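Local coordinates for protein prokaryotic transcription elongation factor GreA/GreB (Nitrosomonas europaea, PDB 2PN0) that probably binds RNA polymerase, as related transcription elongation factors of the GreA/GreB family do, at residues I110-P113 against V119-V122; A16-I21 against L78-D83; N29-R34 against S92-V97. One frame throughout, in Å; residues are numbered along the deposited sequence.

In the fold
Two of the three contacts, interactions 2 and 3, join the Rnk-type N-terminal region to the GreA/GreB-type C-terminal region, while interaction 1 lies wholly within the latter. Interactions 2 and 3 have centres about 12 Å apart, and their segments alternate along the chain. They touch where Val79 O probably accepts a hydrogen bond from Ile93 N at 3.0 Å, and where Pro81 packs on Leu94. The hairpin of interaction 1 is about 17 Å from interaction 3, centre to centre, yet Trp112 CZ3 reaches Val97 CG1 at 3.8 Å; its centre is about 25 Å from that of interaction 2, and the two do not touch. Interactions 1 and 3 also meet across the dimer, Trp112 of one subunit packing on Pro96 of the other.

Interaction 1 of 3, residues I110-P113 against V119-V122; sequences IEWP and VLRV
With CG of Glu111 set between its own backbone N and carbonyl carbon (chi1 67°) and CG of Arg121 anti to the backbone N (chi1 -174°), the two side chains converge on one face of a beta hairpin, in which strand segments 110-113 and 119-122 run antiparallel. Glu111 and Arg121 form a non-hydrogen-bonded pair, Glu111 CA 4.2 Å from Arg121 CA. Arg121 stays extended from CG to NE, passing Glu111 OE1 with its CD, then turns at the next bond so that NH1 donates to that same OE1 at 3.0 Å. This salt bridge is bent, 140° at the hydrogen: NH1 comes from above the carboxylate plane, and the two flat groups stand nearly perpendicular, so the grip is on one oxygen rather than two-pronged. NH2 of Arg121 holds Glu109 as well, so one guanidinium serves two acids of the partner strand. A leucine at Arg121 would probably leave Glu111 and Glu109 without their shared positive mate and the Glu111 carboxylate freer to turn.

The other face is apolar. Leu120 lies alongside Trp112 and brings CD2 to 3.7 Å from the indole NE1, while Val122 crosses at about a right angle, its CG2 3.8 Å from Trp112 CZ3. Ile110 CD1 meets the indole at its edge, in plane. Beyond this cluster, strand 62-67 supplies Phe65 and Val67, and Pro32 of the second subunit packs on Leu120.

Paired backbone bonds at Ile110-Val122 and Trp112-Leu120 join the strands, the shortest running from Leu120 N to Trp112 O at 2.8 Å. The carbonyl of Leu120 receives Trp112 N and is also approached by the neighbouring alpha carbon, Glu111 CA lying 3.0 Å from Leu120 O in a CA-H...O contact.

Interaction 2 of 3, residues A16-I21 against L78-D83; sequences AERLEI and LVYPKD
Arg18 and Tyr80 illustrate how a long cationic side chain can follow an aromatic ring from its hydroxyl to its root in a cation-pi contact; Arg18 was modelled in two conformers, and the account follows one of them. The CB of Arg18 begins beside the phenol, 3.3 Å from Tyr80 OH. CG and CD continue past the same oxygen, CD also nearing Tyr80 CZ. A bend at chi3 (43°) then carries NE over the ring face toward its rim, 3.2 Å from Tyr80 CZ. Next, CZ of Arg18 sits 4.0 Å from the ring centroid and only 6° off its normal. The guanidinium does not lie flat there: its plane stands 80° from that of the ring, so an edge, made by NE and NH2, is presented to the aromatic face. NH2, the far end of that edge, comes 3.5 Å from Tyr80 CG.

In this conformer Arg18 NH2 also comes near Lys82 CE and 3.9 Å from Lys82 NZ, a proximity of like charges that is doubtful because Arg18 has a second conformer. Lys82 NZ is itself bound to Asp83 OD2 at 2.9 Å in a salt bridge. The phenol has a polar partner in Asp15, to which Tyr80 OH is hydrogen-bonded.

Leu19, one residue on, crosses the tyrosine at about a right angle, and Leu19 CD2 lies 3.7 Å from Tyr80 CE1. Its side chain also touches Leu102 and Ile93, and Tyr80 packs on Met59. The tyrosine therefore reaches from the turn after strand 77-79, which pairs in parallel with strand 90-92, onto the flank of helix 13-25.

Interaction 3 of 3, residues N29-R34 against S92-V97; sequences NAFPGR and SILAPV
Phe31 offers one face of its ring to Leu94, and the two side chains cross at about a right angle where two beta turns are packed together: a type II turn from Phe31 to Arg34 and a type I turn from Ser92 to Ala95. CD2 of Leu94 stands over that face, displaced toward the rim by CZ and CE2, 4.2 Å from the centroid and 25° off the normal, a CH-pi contact. On the opposite face Arg34 CB lies over the centre of the ring, 3.6 Å above its plane, so the phenyl is sandwiched between a methyl from the partner segment and a methylene of its own turn. The first torsion, which puts CG between the backbone N and the carbonyl carbon (chi1 60°), brings the ring over this turn.

The two prolines cross obliquely, Pro32 CG meeting Pro96 CG at 4.1 Å. Around them the contact is buried: Leu22 and Leu23 of helix 13-25 touch Leu94 and Phe31 respectively, while the second subunit packs its Phe74 on Pro32.

Each segment has an internal polar bond made by a side chain. Ser92 OG accepts from Leu94 N at 2.9 Å, forming an ST turn, and Arg34 NH1 returns to Asn29 O at 3.0 Å. Gly33, whose positive phi suits a glycine, occupies the N-cap of helix 34-42. No direct hydrogen bond joins the two segments; instead a single water donates to both, at 2.7 Å from Pro32 O and 2.9 Å from Leu94 O.

Interaction 1 of 3, residues I110-P113 against V119-V122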
loop_
_atom_site.group_PDB
_atom_site.type_symbol
_atom_site.label_atom_id
_atom_site.label_comp_id
_atom_site.label_asym_id
_atom_site.label_seq_id
_atom_site.Cartn_x
_atom_site.Cartn_y
_atom_site.Cartn_z
ATOM N N ILE A 110 12.365 -2.216 4.182
ATOM C CA ILE A 110 11.622 -1.244 3.379
ATOM C C ILE A 110 10.889 -0.388 4.370
ATOM O O ILE A 110 10.863 -0.695 5.572
ATOM C CB ILE A 110 10.620 -1.892 2.365
ATOM C CG1 ILE A 110 9.689 -2.879 3.053
ATOM C CG2 ILE A 110 11.385 -2.527 1.180
ATOM C CD1 ILE A 110 8.597 -3.426 2.009
ATOM N N GLU A 111 10.295 0.681 3.878
ATOM C CA GLU A 111 9.578 1.573 4.763
ATOM C C GLU A 111 8.371 2.181 4.038
ATOM O O GLU A 111 8.344 2.282 2.791
ATOM C CB GLU A 111 10.527 2.661 5.329
ATOM C CG GLU A 111 11.023 3.626 4.300
ATOM C CD GLU A 111 12.112 4.553 4.840
ATOM O OE1 GLU A 111 12.876 4.187 5.789
ATOM O OE2 GLU A 111 12.192 5.633 4.265
ATOM N N TRP A 112 7.374 2.577 4.811
ATOM C CA TRP A 112 6.225 3.226 4.213
ATOM C C TRP A 112 5.645 4.195 5.215
ATOM O O TRP A 112 6.075 4.219 6.390
ATOM C CB TRP A 112 5.223 2.219 3.654
ATOM C CG TRP A 112 4.572 1.275 4.638
ATOM C CD1 TRP A 112 3.519 1.564 5.504
ATOM C CD2 TRP A 112 4.898 -0.108 4.847
ATOM N NE1 TRP A 112 3.189 0.414 6.227
ATOM C CE2 TRP A 112 4.000 -0.612 5.825
ATOM C CE3 TRP A 112 5.840 -0.985 4.275
ATOM C CZ2 TRP A 112 4.029 -1.973 6.276
ATOM C CZ3 TRP A 112 5.858 -2.373 4.718
ATOM C CH2 TRP A 112 4.948 -2.827 5.685
ATOM N N PRO A 113 4.703 5.034 4.762
ATOM C CA PRO A 113 4.269 6.088 5.683
ATOM C C PRO A 113 3.587 5.649 7.009
ATOM O O PRO A 113 2.814 4.676 7.029
ATOM C CB PRO A 113 3.271 6.898 4.841
ATOM C CG PRO A 113 3.696 6.632 3.433
ATOM C CD PRO A 113 4.054 5.154 3.440
ATOM N N VAL A 119 7.909 7.572 9.226
ATOM C CA VAL A 119 7.970 6.362 8.440
ATOM C C VAL A 119 7.970 5.155 9.343
ATOM O O VAL A 119 8.521 5.196 10.472
ATOM C CB VAL A 119 9.183 6.285 7.493
ATOM C CG1 VAL A 119 9.093 7.371 6.433
ATOM C CG2 VAL A 119 10.474 6.416 8.272
ATOM N N LEU A 120 7.318 4.112 8.860
ATOM C CA LEU A 120 7.390 2.810 9.480
ATOM C C LEU A 120 8.480 2.083 8.723
ATOM O O LEU A 120 8.331 1.780 7.531
ATOM C CB LEU A 120 6.071 2.068 9.308
ATOM C CG LEU A 120 6.109 0.652 9.882
ATOM C CD1 LEU A 120 6.305 0.723 11.421
ATOM C CD2 LEU A 120 4.850 -0.055 9.535
ATOM N N ARG A 121 9.584 1.795 9.401
ATOM C CA ARG A 121 10.663 1.041 8.765
ATOM C C ARG A 121 10.710 -0.418 9.305
ATOM O O ARG A 121 10.778 -0.636 10.529
ATOM C CB ARG A 121 12.027 1.713 8.994
ATOM C CG ARG A 121 13.166 1.006 8.208
ATOM C CD ARG A 121 14.435 1.874 8.229
ATOM N NE ARG A 121 15.533 1.273 7.474
ATOM C CZ ARG A 121 15.652 1.280 6.142
ATOM N NH1 ARG A 121 14.729 1.855 5.365
ATOM N NH2 ARG A 121 16.695 0.654 5.580
ATOM N N VAL A 122 10.668 -1.385 8.403
ATOM C CA VAL A 122 10.502 -2.790 8.797
ATOM C C VAL A 122 11.571 -3.642 8.131
ATOM O O VAL A 122 12.084 -3.280 7.067
ATOM C CB VAL A 122 9.109 -3.349 8.435
ATOM C CG1 VAL A 122 8.005 -2.626 9.260
ATOM C CG2 VAL A 122 8.798 -3.223 6.888
#

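Interaction 2 of 3, residues A16-I21 against L78-D83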
loop_
_atom_site.group_PDB
_atom_site.type_symbol
_atom_site.label_atom_id
_atom_site.label_comp_id
_atom_site.label_asym_id
_atom_site.label_seq_id
_atom_site.Cartn_x
_atom_site.Cartn_y
_atom_site.Cartn_z
ATOM N N ALA A 16 5.474 -15.410 -13.776
ATOM C CA ALA A 16 5.787 -14.495 -14.900
ATOM C C ALA A 16 4.618 -14.436 -15.864
ATOM O O ALA A 16 4.188 -13.353 -16.288
ATOM C CB ALA A 16 7.055 -14.936 -15.659
ATOM N N GLU A 17 4.108 -15.616 -16.193
ATOM C CA GLU A 17 3.018 -15.738 -17.149
ATOM C C GLU A 17 1.738 -15.092 -16.638
ATOM O O GLU A 17 1.093 -14.338 -17.377
ATOM C CB GLU A 17 2.739 -17.210 -17.446
ATOM C CG GLU A 17 1.625 -17.414 -18.447
ATOM C CD GLU A 17 1.553 -18.847 -18.953
ATOM O OE1 GLU A 17 2.549 -19.602 -18.800
ATOM O OE2 GLU A 17 0.501 -19.220 -19.508
ATOM N N ARG A 18 1.334 -15.460 -15.419
ATOM C CA ARG A 18 0.115 -14.919 -14.787
ATOM C C ARG A 18 0.198 -13.402 -14.657
ATOM O O ARG A 18 -0.757 -12.685 -14.971
ATOM C CB ARG A 18 -0.109 -15.523 -13.395
ATOM C CG ARG A 18 -0.513 -16.996 -13.352
ATOM C CD ARG A 18 -1.003 -17.416 -11.944
ATOM N NE ARG A 18 -1.882 -16.398 -11.359
ATOM C CZ ARG A 18 -3.201 -16.353 -11.514
ATOM N NH1 ARG A 18 -3.820 -17.287 -12.223
ATOM N NH2 ARG A 18 -3.907 -15.372 -10.955
ATOM N N LEU A 19 1.337 -12.904 -14.156
ATOM C CA LEU A 19 1.480 -11.439 -14.050
ATOM C C LEU A 19 1.394 -10.738 -15.407
ATOM O O LEU A 19 0.791 -9.655 -15.508
ATOM C CB LEU A 19 2.771 -11.064 -13.338
ATOM C CG LEU A 19 2.747 -11.417 -11.871
ATOM C CD1 LEU A 19 4.168 -11.293 -11.310
ATOM C CD2 LEU A 19 1.758 -10.484 -11.092
ATOM N N GLU A 20 1.985 -11.333 -16.456
ATOM C CA GLU A 20 1.926 -10.722 -17.780
ATOM C C GLU A 20 0.476 -10.636 -18.243
ATOM O O GLU A 20 0.047 -9.600 -18.766
ATOM C CB GLU A 20 2.786 -11.477 -18.802
ATOM C CG GLU A 20 2.626 -10.984 -20.253
ATOM C CD GLU A 20 3.214 -9.595 -20.512
ATOM O OE1 GLU A 20 3.989 -9.087 -19.666
ATOM O OE2 GLU A 20 2.899 -8.997 -21.576
ATOM N N ILE A 21 -0.290 -11.709 -18.041
ATOM C CA ILE A 21 -1.696 -11.724 -18.474
ATOM C C ILE A 21 -2.487 -10.728 -17.629
ATOM O O ILE A 21 -3.347 -9.997 -18.137
ATOM C CB ILE A 21 -2.315 -13.128 -18.357
ATOM C CG1 ILE A 21 -1.650 -14.098 -19.358
ATOM C CG2 ILE A 21 -3.878 -13.077 -18.547
ATOM C CD1 ILE A 21 -1.949 -15.551 -19.085
ATOM N N LEU A 78 1.546 -11.788 -0.041
ATOM C CA LEU A 78 1.507 -11.119 -1.342
ATOM C C LEU A 78 0.632 -11.946 -2.258
ATOM O O LEU A 78 0.930 -13.114 -2.510
ATOM C CB LEU A 78 2.929 -11.078 -1.914
ATOM C CG LEU A 78 3.074 -10.463 -3.292
ATOM C CD1 LEU A 78 2.547 -8.980 -3.340
ATOM C CD2 LEU A 78 4.526 -10.611 -3.788
ATOM N N VAL A 79 -0.457 -11.366 -2.739
ATOM C CA VAL A 79 -1.423 -12.165 -3.505
ATOM C C VAL A 79 -1.832 -11.508 -4.814
ATOM O O VAL A 79 -1.651 -10.295 -5.022
ATOM C CB VAL A 79 -2.719 -12.416 -2.676
ATOM C CG1 VAL A 79 -2.403 -13.262 -1.433
ATOM C CG2 VAL A 79 -3.343 -11.062 -2.306
ATOM N N TYR A 80 -2.426 -12.328 -5.704
ATOM C CA TYR A 80 -3.136 -11.789 -6.858
ATOM C C TYR A 80 -4.426 -11.095 -6.411
ATOM O O TYR A 80 -4.890 -11.369 -5.309
ATOM C CB TYR A 80 -3.456 -12.925 -7.830
ATOM C CG TYR A 80 -2.212 -13.453 -8.516
ATOM C CD1 TYR A 80 -1.630 -12.759 -9.587
ATOM C CD2 TYR A 80 -1.611 -14.634 -8.094
ATOM C CE1 TYR A 80 -0.472 -13.249 -10.224
ATOM C CE2 TYR A 80 -0.459 -15.116 -8.711
ATOM C CZ TYR A 80 0.092 -14.423 -9.781
ATOM O OH TYR A 80 1.220 -14.909 -10.419
ATOM N N PRO A 81 -4.954 -10.161 -7.228
ATOM C CA PRO A 81 -6.186 -9.444 -6.841
ATOM C C PRO A 81 -7.326 -10.352 -6.341
ATOM O O PRO A 81 -7.979 -9.995 -5.355
ATOM C CB PRO A 81 -6.557 -8.675 -8.105
ATOM C CG PRO A 81 -5.223 -8.338 -8.697
ATOM C CD PRO A 81 -4.411 -9.626 -8.494
ATOM N N LYS A 82 -7.518 -11.524 -6.969
ATOM C CA LYS A 82 -8.591 -12.461 -6.564
ATOM C C LYS A 82 -8.547 -12.825 -5.068
ATOM O O LYS A 82 -9.580 -13.176 -4.483
ATOM C CB LYS A 82 -8.558 -13.731 -7.420
ATOM C CG LYS A 82 -7.297 -14.547 -7.299
ATOM C CD LYS A 82 -7.262 -15.661 -8.356
ATOM C CE LYS A 82 -5.838 -16.118 -8.641
ATOM N NZ LYS A 82 -5.135 -16.689 -7.466
ATOM N N ASP A 83 -7.369 -12.713 -4.443
ATOM C CA ASP A 83 -7.191 -13.259 -3.101
ATOM C C ASP A 83 -7.055 -12.272 -1.957
ATOM O O ASP A 83 -6.834 -12.680 -0.801
ATOM C CB ASP A 83 -6.040 -14.251 -3.102
ATOM C CG ASP A 83 -6.350 -15.470 -3.919
ATOM O OD1 ASP A 83 -7.486 -16.007 -3.770
ATOM O OD2 ASP A 83 -5.477 -15.908 -4.694
#

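Interaction 3 of 3, residues N29-R34 against S92-V97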
loop_
_atom_site.group_PDB
_atom_site.type_symbol
_atom_site.label_atom_id
_atom_site.label_comp_id
_atom_site.label_asym_id
_atom_site.label_seq_id
_atom_site.Cartn_x
_atom_site.Cartn_y
_atom_site.Cartn_z
ATOM N N ASN A 29 -5.121 0.439 -16.879
ATOM C CA ASN A 29 -5.076 0.813 -15.459
ATOM C C ASN A 29 -3.693 1.302 -15.009
ATOM O O ASN A 29 -2.791 0.512 -14.740
ATOM C CB ASN A 29 -5.642 -0.313 -14.583
ATOM C CG ASN A 29 -7.138 -0.556 -14.860
ATOM O OD1 ASN A 29 -7.513 -1.504 -15.570
ATOM N ND2 ASN A 29 -7.989 0.338 -14.348
ATOM N N ALA A 30 -3.537 2.623 -14.956
ATOM C CA ALA A 30 -2.254 3.223 -14.627
ATOM C C ALA A 30 -2.089 3.301 -13.110
ATOM O O ALA A 30 -2.236 4.374 -12.505
ATOM C CB ALA A 30 -2.129 4.612 -15.278
ATOM N N PHE A 31 -1.789 2.161 -12.488
ATOM C CA PHE A 31 -1.651 2.099 -11.019
ATOM C C PHE A 31 -0.231 2.556 -10.628
ATOM O O PHE A 31 0.706 2.474 -11.451
ATOM C CB PHE A 31 -1.995 0.709 -10.449
ATOM C CG PHE A 31 -1.121 -0.421 -10.983
ATOM C CD1 PHE A 31 0.093 -0.727 -10.390
ATOM C CD2 PHE A 31 -1.530 -1.161 -12.089
ATOM C CE1 PHE A 31 0.886 -1.762 -10.874
ATOM C CE2 PHE A 31 -0.728 -2.203 -12.583
ATOM C CZ PHE A 31 0.476 -2.487 -11.969
ATOM N N PRO A 32 -0.065 3.053 -9.400
ATOM C CA PRO A 32 1.252 3.617 -9.065
ATOM C C PRO A 32 2.357 2.573 -9.144
ATOM O O PRO A 32 2.186 1.449 -8.664
ATOM C CB PRO A 32 1.075 4.101 -7.621
ATOM C CG PRO A 32 -0.173 3.345 -7.085
ATOM C CD PRO A 32 -1.047 3.183 -8.299
ATOM N N GLY A 33 3.471 2.928 -9.773
ATOM C CA GLY A 33 4.605 1.995 -9.863
ATOM C C GLY A 33 4.457 0.953 -10.968
ATOM O O GLY A 33 5.328 0.066 -11.111
ATOM N N ARG A 34 3.407 1.048 -11.789
ATOM C CA ARG A 34 3.217 0.047 -12.854
ATOM C C ARG A 34 4.407 -0.035 -13.777
ATOM O O ARG A 34 4.891 -1.144 -14.092
ATOM C CB ARG A 34 1.976 0.372 -13.683
ATOM C CG ARG A 34 1.795 -0.536 -14.899
ATOM C CD ARG A 34 0.520 -0.214 -15.645
ATOM N NE ARG A 34 0.404 -1.176 -16.727
ATOM C CZ ARG A 34 -0.631 -1.985 -16.957
ATOM N NH1 ARG A 34 -1.740 -1.915 -16.224
ATOM N NH2 ARG A 34 -0.558 -2.840 -17.979
ATOM N N SER A 92 -2.288 -7.005 -2.264
ATOM C CA SER A 92 -2.221 -7.229 -3.723
ATOM C C SER A 92 -0.865 -6.832 -4.317
ATOM O O SER A 92 -0.289 -5.798 -3.944
ATOM C CB SER A 92 -3.346 -6.453 -4.447
ATOM O OG SER A 92 -3.283 -6.581 -5.856
ATOM N N ILE A 93 -0.452 -7.576 -5.335
ATOM C CA ILE A 93 0.665 -7.184 -6.188
ATOM C C ILE A 93 0.436 -5.818 -6.844
ATOM O O ILE A 93 1.405 -5.159 -7.222
ATOM C CB ILE A 93 0.946 -8.294 -7.255
ATOM C CG1 ILE A 93 2.227 -8.025 -8.047
ATOM C CG2 ILE A 93 -0.279 -8.528 -8.159
ATOM C CD1 ILE A 93 3.513 -7.902 -7.216
ATOM N N LEU A 94 -0.821 -5.387 -6.952
ATOM C CA LEU A 94 -1.156 -4.048 -7.574
ATOM C C LEU A 94 -1.087 -2.887 -6.584
ATOM O O LEU A 94 -1.109 -1.731 -6.998
ATOM C CB LEU A 94 -2.547 -4.049 -8.239
ATOM C CG LEU A 94 -2.783 -5.204 -9.219
ATOM C CD1 LEU A 94 -4.151 -4.952 -9.857
ATOM C CD2 LEU A 94 -1.705 -5.243 -10.271
ATOM N N ALA A 95 -1.015 -3.191 -5.291
ATOM C CA ALA A 95 -1.145 -2.138 -4.266
ATOM C C ALA A 95 0.214 -1.497 -3.940
ATOM O O ALA A 95 1.256 -2.189 -4.004
ATOM C CB ALA A 95 -1.772 -2.693 -2.993
ATOM N N PRO A 96 0.215 -0.214 -3.519
ATOM C CA PRO A 96 1.423 0.351 -2.932
ATOM C C PRO A 96 1.980 -0.630 -1.875
ATOM O O PRO A 96 1.204 -1.267 -1.110
ATOM C CB PRO A 96 0.931 1.635 -2.264
ATOM C CG PRO A 96 -0.217 2.083 -3.182
ATOM C CD PRO A 96 -0.888 0.768 -3.596
ATOM N N VAL A 97 3.293 -0.747 -1.873
ATOM C CA VAL A 97 4.038 -1.733 -1.026
ATOM C C VAL A 97 3.986 -3.123 -1.621
ATOM O O VAL A 97 5.047 -3.702 -1.893
ATOM C CB VAL A 97 3.672 -1.748 0.488
ATOM C CG1 VAL A 97 4.568 -2.777 1.217
ATOM C CG2 VAL A 97 3.914 -0.365 1.094
HETATM O O HOH W 1 1.421 -0.304 -6.732
#